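Local structure of NTD biosynthesis operon protein NtdA (Bacillus subtilis subsp. subtilis, 4K2M) at residues R119-T124 and A259-N264; K220-A225 and A238-L243. The protein catalyses the reversible pyridoxal phosphate-dependent transamination of 3-dehydro-glucose 6-phosphate with glutamate to kanosamine 6-phosphate, in the biosynthesis of the antibiotic kanosamine. One frame throughout, in Å; residues are numbered along the deposited sequence.

Contact 1: residues R119-T124 and A259-N264; sequences RYVIAT and AIATDN
The phenol ring of Tyr120 turns one edge to the chain of residues 259-264: the carbonyl oxygens of Thr262 and Asp263 lie close to the ring plane, and CE2 comes within 3.5 Å of Asp263 O. On one ring face sits CB of Arg119, 3.6 Å above the plane and offset toward the rim. In one of the two modelled conformers of Arg119, CE2 of the same ring lies over a face of the guanidinium, again offset toward the rim, and the guanidinium meets Asp263 O obliquely; this placement of the arginine end is tentative. Asp263 spends OD1 on the backbone, accepting from Arg119 N (2.9 Å) nearly in line with its own C-O bond; with CG anti to the carbonyl carbon (chi1 -77°), the carboxylate turns OD1 to this amide. Strands 120-124 and 259-262 pair antiparallel, which joins the strand that is outermost within this chain, in the mixed seven-stranded sheet of an aspartate aminotransferase fold, to its neighbour. Two hydrogen-bonded pairs, Tyr120 with Thr262 and Ile122 with Ile260, are each closed by two backbone bonds; Ile122 N to Ile260 O is 2.8 Å long. On the face carrying Val121, Ala123, Ala259 and Ala261, Val121 reaches both of the latter alanines, CG1 to Ala259 CB and CG2 to Ala261 CB, each at 4.1 Å, under helix 103-116. Tyr120, Ile122, Ile260 and Thr262 line the other face, covered by helices 265-275 and 127-137. With its hydroxyl anti to the backbone N (chi1 -174°), Thr262 makes an ST turn, OG1 accepting from Asn264 N at 3.2 Å, while the same hydroxyl bonds to Asp239 O. Asn264 in turn N-caps helix 265-275, its OD1 receiving the amide of Leu267.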
ATOM      1  N   ARG A 119       1.030 -13.590 -19.744  0.52 17.52           N
ATOM      2  CA  ARG A 119       2.223 -12.946 -20.281  0.52 18.46           C
ATOM      3  C   ARG A 119       2.689 -11.770 -19.421  0.52 18.23           C
ATOM      4  O   ARG A 119       3.886 -11.541 -19.279  0.52 18.91           O
ATOM      5  CB  ARG A 119       1.982 -12.482 -21.721  0.52 19.06           C
ATOM      6  CG  ARG A 119       1.600 -13.605 -22.682  0.52 26.89           C
ATOM      7  CD  ARG A 119       1.251 -13.042 -24.056  0.52 28.29           C
ATOM      8  NE  ARG A 119       2.352 -12.238 -24.573  0.52 35.09           N
ATOM      9  CZ  ARG A 119       2.280 -11.464 -25.651  0.52 39.53           C
ATOM     10  NH1 ARG A 119       1.150 -11.380 -26.341  0.52 42.68           N
ATOM     11  NH2 ARG A 119       3.342 -10.768 -26.035  0.52 35.72           N
ATOM     12  N   TYR A 120       1.741 -11.032 -18.846  1.00 13.70           N
ATOM     13  CA  TYR A 120       2.064  -9.821 -18.096  1.00 16.11           C
ATOM     14  C   TYR A 120       1.452  -9.844 -16.717  1.00 14.67           C
ATOM     15  O   TYR A 120       0.269 -10.125 -16.560  1.00 17.03           O
ATOM     16  CB  TYR A 120       1.544  -8.596 -18.852  1.00 15.98           C
ATOM     17  CG  TYR A 120       2.046  -8.544 -20.270  1.00 18.96           C
ATOM     18  CD1 TYR A 120       3.357  -8.162 -20.538  1.00 26.55           C
ATOM     19  CD2 TYR A 120       1.222  -8.894 -21.338  1.00 18.55           C
ATOM     20  CE1 TYR A 120       3.834  -8.128 -21.830  1.00 25.97           C
ATOM     21  CE2 TYR A 120       1.693  -8.868 -22.634  1.00 18.48           C
ATOM     22  CZ  TYR A 120       3.004  -8.477 -22.869  1.00 23.61           C
ATOM     23  OH  TYR A 120       3.486  -8.437 -24.159  1.00 27.42           O
ATOM     24  N   VAL A 121       2.269  -9.544 -15.720  1.00 14.03           N
ATOM     25  CA  VAL A 121       1.796  -9.455 -14.347  1.00 15.09           C
ATOM     26  C   VAL A 121       2.274  -8.126 -13.799  1.00 19.69           C
ATOM     27  O   VAL A 121       3.450  -7.781 -13.920  1.00 16.63           O
ATOM     28  CB  VAL A 121       2.330 -10.610 -13.481  1.00 14.29           C
ATOM     29  CG1 VAL A 121       1.984 -10.385 -12.009  1.00 16.55           C
ATOM     30  CG2 VAL A 121       1.734 -11.930 -13.960  1.00 17.52           C
ATOM     31  N   ILE A 122       1.342  -7.368 -13.241  1.00 12.57           N
ATOM     32  CA  ILE A 122       1.649  -6.077 -12.649  1.00 12.68           C
ATOM     33  C   ILE A 122       1.331  -6.214 -11.167  1.00 17.34           C
ATOM     34  O   ILE A 122       0.159  -6.360 -10.793  1.00 14.78           O
ATOM     35  CB  ILE A 122       0.777  -4.969 -13.250  1.00 17.87           C
ATOM     36  CG1 ILE A 122       1.000  -4.845 -14.759  1.00 20.61           C
ATOM     37  CG2 ILE A 122       1.089  -3.642 -12.574  1.00 21.04           C
ATOM     38  CD1 ILE A 122       0.014  -5.657 -15.642  1.00 18.61           C
ATOM     39  N   ALA A 123       2.370  -6.206 -10.331  1.00 15.50           N
ATOM     40  CA  ALA A 123       2.189  -6.375  -8.892  1.00 12.90           C
ATOM     41  C   ALA A 123       1.744  -5.042  -8.285  1.00 16.28           C
ATOM     42  O   ALA A 123       2.329  -3.993  -8.567  1.00 17.55           O
ATOM     43  CB  ALA A 123       3.475  -6.873  -8.235  1.00 12.91           C
ATOM     44  N   THR A 124       0.705  -5.087  -7.456  1.00 11.96           N
ATOM     45  CA  THR A 124       0.083  -3.872  -6.941  1.00 12.73           C
ATOM     46  C   THR A 124       0.137  -3.834  -5.426  1.00 12.59           C
ATOM     47  O   THR A 124       0.556  -4.796  -4.778  1.00 12.81           O
ATOM     48  CB  THR A 124      -1.396  -3.798  -7.358  1.00 16.04           C
ATOM     49  OG1 THR A 124      -2.084  -4.938  -6.843  1.00 15.95           O
ATOM     50  CG2 THR A 124      -1.553  -3.785  -8.872  1.00 11.90           C
ATOM     51  N   ALA A 259      -2.004  -8.388  -7.380  1.00 11.54           N
ATOM     52  CA  ALA A 259      -1.468  -8.371  -8.735  1.00 11.31           C
ATOM     53  C   ALA A 259      -2.549  -8.341  -9.775  1.00 13.71           C
ATOM     54  O   ALA A 259      -3.673  -8.784  -9.535  1.00 12.59           O
ATOM     55  CB  ALA A 259      -0.572  -9.569  -8.967  1.00 13.48           C
ATOM     56  N   ILE A 260      -2.186  -7.830 -10.945  1.00 11.88           N
ATOM     57  CA  ILE A 260      -3.032  -7.911 -12.126  1.00 10.69           C
ATOM     58  C   ILE A 260      -2.311  -8.815 -13.119  1.00 10.73           C
ATOM     59  O   ILE A 260      -1.109  -8.670 -13.324  1.00 15.26           O
ATOM     60  CB  ILE A 260      -3.171  -6.535 -12.766  1.00 15.19           C
ATOM     61  CG1 ILE A 260      -3.958  -5.599 -11.850  1.00 14.14           C
ATOM     62  CG2 ILE A 260      -3.902  -6.641 -14.104  1.00 16.15           C
ATOM     63  CD1 ILE A 260      -3.892  -4.137 -12.294  1.00 16.24           C
ATOM     64  N   ALA A 261      -3.028  -9.749 -13.735  1.00 13.34           N
ATOM     65  CA  ALA A 261      -2.411 -10.596 -14.752  1.00 16.23           C
ATOM     66  C   ALA A 261      -3.207 -10.502 -16.033  1.00 15.37           C
ATOM     67  O   ALA A 261      -4.434 -10.506 -16.009  1.00 13.85           O
ATOM     68  CB  ALA A 261      -2.331 -12.033 -14.279  1.00 15.02           C
ATOM     69  N   THR A 262      -2.509 -10.388 -17.160  1.00 12.48           N
ATOM     70  CA  THR A 262      -3.200 -10.317 -18.447  1.00 12.22           C
ATOM     71  C   THR A 262      -2.286 -10.822 -19.544  1.00 15.75           C
ATOM     72  O   THR A 262      -1.063 -10.821 -19.381  1.00 17.07           O
ATOM     73  CB  THR A 262      -3.697  -8.881 -18.768  1.00 15.15           C
ATOM     74  OG1 THR A 262      -4.484  -8.908 -19.973  1.00 18.85           O
ATOM     75  CG2 THR A 262      -2.523  -7.912 -18.956  1.00 14.80           C
ATOM     76  N   ASP A 263      -2.884 -11.284 -20.643  1.00 17.84           N
ATOM     77  CA  ASP A 263      -2.114 -11.636 -21.826  1.00 19.12           C
ATOM     78  C   ASP A 263      -1.991 -10.471 -22.803  1.00 20.73           C
ATOM     79  O   ASP A 263      -1.225 -10.539 -23.763  1.00 20.67           O
ATOM     80  CB  ASP A 263      -2.731 -12.847 -22.540  1.00 18.51           C
ATOM     81  CG  ASP A 263      -2.428 -14.160 -21.841  1.00 29.63           C
ATOM     82  OD1 ASP A 263      -1.351 -14.279 -21.215  1.00 19.93           O
ATOM     83  OD2 ASP A 263      -3.262 -15.091 -21.931  1.00 26.58           O
ATOM     84  N   ASN A 264      -2.735  -9.394 -22.563  1.00 15.67           N
ATOM     85  CA  ASN A 264      -2.788  -8.315 -23.540  1.00 17.08           C
ATOM     86  C   ASN A 264      -1.762  -7.232 -23.246  1.00 18.57           C
ATOM     87  O   ASN A 264      -1.813  -6.604 -22.190  1.00 17.06           O
ATOM     88  CB  ASN A 264      -4.179  -7.686 -23.590  1.00 16.41           C
ATOM     89  CG  ASN A 264      -4.314  -6.704 -24.727  1.00 23.63           C
ATOM     90  OD1 ASN A 264      -3.889  -5.554 -24.619  1.00 21.82           O
ATOM     91  ND2 ASN A 264      -4.892  -7.157 -25.838  1.00 26.99           N
TER

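Contact 2: residues K220-A225 and A238-L243; sequences KVIEDA and ADITTL. With O1G (3-deoxy-3-[(E)-({3-hydroxy-2-methyl-5-[(phosphonooxy)methyl]pyridin-4-yl}methylidene)amino]-6-O-phosphono-alpha-D-gluco pyranose), chain C.
Glu223 and Thr241 lie side by side in a parallel strand pair at the heart of the large mixed sheet of this aspartate aminotransferase fold. The packing here is tight: Thr241 OG1 donates to the anti lone pair of Glu223 OE2, 2.5 Å away, and OE1 is held by His199, so the buried carboxylate is gripped through both oxygens. Glu223 CG stands between the backbone N and the carbonyl carbon (chi1 63°), which brings the extended chain alongside the threonine. On the opposite face, Ile222 CD1 packs on Ile240 CG2 at 3.9 Å beneath helices 127-137 and 265-275. Toward solvent, looseness is confined to Lys220, an exposed chain that only brushes Asp239 with its CD methylene, 3.7 Å from OD2, its NZ leading away. Asp239 beside it is firmly held: OD2 receives Val221 N at 2.8 Å in a nearly straight bond (172°) and forms a salt bridge with Arg211. Near the active site, Thr242 grips Glu223 O twice, through its N and its OG1. The next residue, Asp224, faces the external aldimine: its OD2, also bonded to Thr156, lies 2.7 Å from N1' of O1G.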
ATOM      1  N   LYS A 220     -16.257  -6.749 -21.310  1.00 14.18           N
ATOM      2  CA  LYS A 220     -14.958  -7.172 -20.800  1.00 14.08           C
ATOM      3  C   LYS A 220     -15.166  -7.934 -19.500  1.00 16.66           C
ATOM      4  O   LYS A 220     -16.100  -7.650 -18.746  1.00 14.13           O
ATOM      5  CB  LYS A 220     -14.098  -5.938 -20.526  1.00 17.97           C
ATOM      6  CG  LYS A 220     -13.802  -5.132 -21.780  1.00 27.19           C
ATOM      7  CD  LYS A 220     -12.909  -5.927 -22.714  1.00 27.79           C
ATOM      8  CE  LYS A 220     -12.673  -5.170 -24.012  1.00 52.22           C
ATOM      9  NZ  LYS A 220     -12.340  -3.747 -23.725  1.00 47.17           N
ATOM     10  N   VAL A 221     -14.289  -8.891 -19.233  1.00 14.03           N
ATOM     11  CA  VAL A 221     -14.403  -9.712 -18.034  1.00 11.93           C
ATOM     12  C   VAL A 221     -13.168  -9.487 -17.182  1.00 17.11           C
ATOM     13  O   VAL A 221     -12.043  -9.758 -17.608  1.00 13.82           O
ATOM     14  CB  VAL A 221     -14.508 -11.196 -18.372  1.00 13.54           C
ATOM     15  CG1 VAL A 221     -14.499 -12.032 -17.095  1.00 14.06           C
ATOM     16  CG2 VAL A 221     -15.771 -11.480 -19.167  1.00 17.50           C
ATOM     17  N   ILE A 222     -13.377  -8.967 -15.984  1.00 12.42           N
ATOM     18  CA  ILE A 222     -12.275  -8.855 -15.052  1.00 10.18           C
ATOM     19  C   ILE A 222     -12.665  -9.712 -13.871  1.00 15.13           C
ATOM     20  O   ILE A 222     -13.724  -9.502 -13.271  1.00 15.92           O
ATOM     21  CB  ILE A 222     -12.018  -7.378 -14.650  1.00 12.40           C
ATOM     22  CG1 ILE A 222     -11.060  -7.300 -13.454  1.00 17.11           C
ATOM     23  CG2 ILE A 222     -13.337  -6.631 -14.383  1.00 19.02           C
ATOM     24  CD1 ILE A 222     -10.505  -5.880 -13.213  1.00 18.14           C
ATOM     25  N   GLU A 223     -11.840 -10.699 -13.545  1.00 14.63           N
ATOM     26  CA  GLU A 223     -12.238 -11.635 -12.504  1.00 15.92           C
ATOM     27  C   GLU A 223     -11.529 -11.300 -11.204  1.00 18.18           C
ATOM     28  O   GLU A 223     -10.349 -10.942 -11.198  1.00 16.40           O
ATOM     29  CB  GLU A 223     -11.959 -13.075 -12.919  1.00 21.04           C
ATOM     30  CG  GLU A 223     -10.496 -13.364 -13.122  1.00 17.75           C
ATOM     31  CD  GLU A 223     -10.223 -14.771 -13.590  1.00 24.36           C
ATOM     32  OE1 GLU A 223     -11.127 -15.633 -13.523  1.00 22.74           O
ATOM     33  OE2 GLU A 223      -9.081 -15.015 -14.025  1.00 22.26           O
ATOM     34  N   ASP A 224     -12.276 -11.375 -10.106  1.00 13.87           N
ATOM     35  CA  ASP A 224     -11.720 -11.146  -8.783  1.00 13.73           C
ATOM     36  C   ASP A 224     -11.332 -12.525  -8.298  1.00 12.26           C
ATOM     37  O   ASP A 224     -12.177 -13.295  -7.835  1.00 12.02           O
ATOM     38  CB  ASP A 224     -12.793 -10.550  -7.872  1.00 15.45           C
ATOM     39  CG  ASP A 224     -12.315 -10.340  -6.458  1.00 17.59           C
ATOM     40  OD1 ASP A 224     -11.282 -10.918  -6.061  1.00 17.51           O
ATOM     41  OD2 ASP A 224     -13.000  -9.606  -5.729  1.00 15.21           O
ATOM     42  N   ALA A 225     -10.050 -12.846  -8.411  1.00 13.94           N
ATOM     43  CA  ALA A 225      -9.552 -14.136  -7.963  1.00 14.83           C
ATOM     44  C   ALA A 225      -8.724 -13.907  -6.710  1.00 14.90           C
ATOM     45  O   ALA A 225      -7.780 -14.657  -6.422  1.00 14.10           O
ATOM     46  CB  ALA A 225      -8.705 -14.781  -9.055  1.00 14.38           C
ATOM     47  N   ALA A 238     -10.630 -14.808 -18.912  1.00 17.33           N
ATOM     48  CA  ALA A 238     -10.714 -13.418 -18.441  1.00 14.17           C
ATOM     49  C   ALA A 238      -9.780 -12.480 -19.203  1.00 19.49           C
ATOM     50  O   ALA A 238      -8.691 -12.888 -19.632  1.00 19.49           O
ATOM     51  CB  ALA A 238     -10.408 -13.353 -16.952  1.00 18.07           C
ATOM     52  N   ASP A 239     -10.191 -11.221 -19.364  1.00 13.77           N
ATOM     53  CA  ASP A 239      -9.285 -10.215 -19.924  1.00 15.31           C
ATOM     54  C   ASP A 239      -8.249  -9.794 -18.890  1.00 16.76           C
ATOM     55  O   ASP A 239      -7.068  -9.639 -19.202  1.00 17.81           O
ATOM     56  CB  ASP A 239     -10.069  -9.003 -20.389  1.00 17.12           C
ATOM     57  CG  ASP A 239     -11.060  -9.355 -21.463  1.00 22.95           C
ATOM     58  OD1 ASP A 239     -10.597  -9.787 -22.539  1.00 26.53           O
ATOM     59  OD2 ASP A 239     -12.284  -9.223 -21.221  1.00 19.01           O
ATOM     60  N   ILE A 240      -8.714  -9.611 -17.661  1.00 16.02           N
ATOM     61  CA  ILE A 240      -7.832  -9.345 -16.526  1.00 13.68           C
ATOM     62  C   ILE A 240      -8.150 -10.265 -15.358  1.00 16.47           C
ATOM     63  O   ILE A 240      -9.314 -10.512 -15.058  1.00 12.61           O
ATOM     64  CB  ILE A 240      -7.966  -7.883 -16.057  1.00 18.95           C
ATOM     65  CG1 ILE A 240      -7.275  -6.962 -17.062  1.00 23.57           C
ATOM     66  CG2 ILE A 240      -7.382  -7.689 -14.629  1.00 19.03           C
ATOM     67  CD1 ILE A 240      -6.997  -5.577 -16.543  1.00 23.75           C
ATOM     68  N   THR A 241      -7.105 -10.761 -14.700  1.00 13.62           N
ATOM     69  CA  THR A 241      -7.245 -11.532 -13.468  1.00 10.34           C
ATOM     70  C   THR A 241      -6.646 -10.719 -12.316  1.00 12.30           C
ATOM     71  O   THR A 241      -5.553 -10.171 -12.447  1.00 14.54           O
ATOM     72  CB  THR A 241      -6.463 -12.859 -13.593  1.00 12.90           C
ATOM     73  OG1 THR A 241      -7.044 -13.660 -14.641  1.00 19.68           O
ATOM     74  CG2 THR A 241      -6.477 -13.650 -12.280  1.00 17.71           C
ATOM     75  N   THR A 242      -7.329 -10.643 -11.180  1.00 11.01           N
ATOM     76  CA  THR A 242      -6.740  -9.939 -10.043  1.00 10.97           C
ATOM     77  C   THR A 242      -6.482 -10.896  -8.888  1.00 11.83           C
ATOM     78  O   THR A 242      -7.266 -11.811  -8.641  1.00 15.46           O
ATOM     79  CB  THR A 242      -7.625  -8.792  -9.569  1.00 14.50           C
ATOM     80  OG1 THR A 242      -8.877  -9.329  -9.119  1.00 16.66           O
ATOM     81  CG2 THR A 242      -7.876  -7.828 -10.710  1.00 12.44           C
ATOM     82  N   LEU A 243      -5.389 -10.652  -8.171  1.00 11.76           N
ATOM     83  CA  LEU A 243      -5.015 -11.458  -7.022  1.00 11.59           C
ATOM     84  C   LEU A 243      -4.813 -10.556  -5.822  1.00  9.59           C
ATOM     85  O   LEU A 243      -4.509  -9.377  -5.981  1.00 11.68           O
ATOM     86  CB  LEU A 243      -3.702 -12.197  -7.290  1.00 13.58           C
ATOM     87  CG  LEU A 243      -3.773 -13.272  -8.381  1.00 21.27           C
ATOM     88  CD1 LEU A 243      -2.387 -13.824  -8.685  1.00 20.04           C
ATOM     89  CD2 LEU A 243      -4.695 -14.410  -7.951  1.00 25.53           C
TER
HETATM   90  P   O1G C 501      -7.020  -6.839  -0.571  1.00 18.25           P
HETATM   91  C3A O1G C 501     -11.441 -10.565  -1.138  1.00 19.79           C
HETATM   92  O3  O1G C 501     -11.654 -11.512  -0.192  1.00 26.82           O
HETATM   93  C1  O1G C 501     -10.956 -10.210   5.200  1.00 25.70           C
HETATM   94  N1' O1G C 501     -11.818  -9.648  -3.285  1.00 19.07           N
HETATM   95  C2  O1G C 501     -11.200 -10.390   3.700  1.00 29.37           C
HETATM   96  O2  O1G C 501     -11.637 -11.787   3.589  1.00 22.60           O
HETATM   97  C9A O1G C 501     -12.071 -10.612  -2.386  1.00 15.95           C
HETATM   98  C2A O1G C 501     -13.029 -11.721  -2.783  1.00 19.04           C
HETATM   99  C3  O1G C 501      -9.958 -10.118   2.834  1.00 25.51           C
HETATM  100  N3' O1G C 501     -10.472 -10.079   1.454  1.00 26.32           N
HETATM  101  O1  O1G C 501     -10.125 -11.251   5.735  1.00 31.21           O
HETATM  102  C4  O1G C 501      -9.232  -8.823   3.249  1.00 24.51           C
HETATM  103  O4  O1G C 501      -7.924  -9.031   2.679  1.00 24.61           O
HETATM  104  C4A O1G C 501     -10.569  -9.537  -0.829  1.00 17.86           C
HETATM  105  C4B O1G C 501      -9.911  -9.449   0.491  1.00 20.65           C
HETATM  106  C5  O1G C 501      -9.034  -8.853   4.764  1.00 21.20           C
HETATM  107  O5  O1G C 501     -10.285  -8.968   5.452  1.00 27.10           O
HETATM  108  C5A O1G C 501     -10.328  -8.547  -1.779  1.00 19.33           C
HETATM  109  C5T O1G C 501      -9.403  -7.330  -1.615  1.00 17.29           C
HETATM  110  C6  O1G C 501      -8.517  -7.562   5.335  1.00 24.29           C
HETATM  111  C6A O1G C 501     -10.977  -8.628  -3.002  1.00 20.63           C
HETATM  112  OP1 O1G C 501      -7.291  -5.434  -1.065  1.00 15.72           O
HETATM  113  OP2 O1G C 501      -5.674  -7.347  -0.965  1.00 15.08           O
HETATM  114  OP3 O1G C 501      -7.389  -7.005   0.921  1.00 18.05           O
HETATM  115  OP4 O1G C 501      -8.045  -7.790  -1.428  1.00 19.04           O
HETATM  116  O6  O1G C 501      -8.092  -7.624   6.643  1.00 25.48           O
HETATM  117  P'  O1G C 501      -6.866  -6.715   7.152  1.00 24.17           P
HETATM  118  OP6 O1G C 501      -5.663  -7.171   6.354  1.00 21.28           O
HETATM  119  OP7 O1G C 501      -7.222  -5.261   6.943  1.00 23.94           O
HETATM  120  OP8 O1G C 501      -6.784  -7.098   8.633  1.00 22.75           O

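How the contacts relate
Contacts 1 and 2 are neighbouring steps across one sheet, with centres 10 Å apart. Its order runs 120-124, 258-262, 240-244, 220-224, so the second strands of the two contacts are themselves antiparallel neighbours, bonded from Ala261 N to Thr241 O (2.9 Å) and packed through Ile260 and Ile240. Along the chain, 119-124 comes first, then 220-225, 238-243 and 259-264; contact 1 thus closes a span that contains the whole of contact 2. Helices 127-137 and 265-275 cover side chains of both. Both strand ends point to the cofactor site: 220-224 bears Asp224, and 120-124 runs on toward Gly127 and Thr128, which probably bind pyridoxal phosphate.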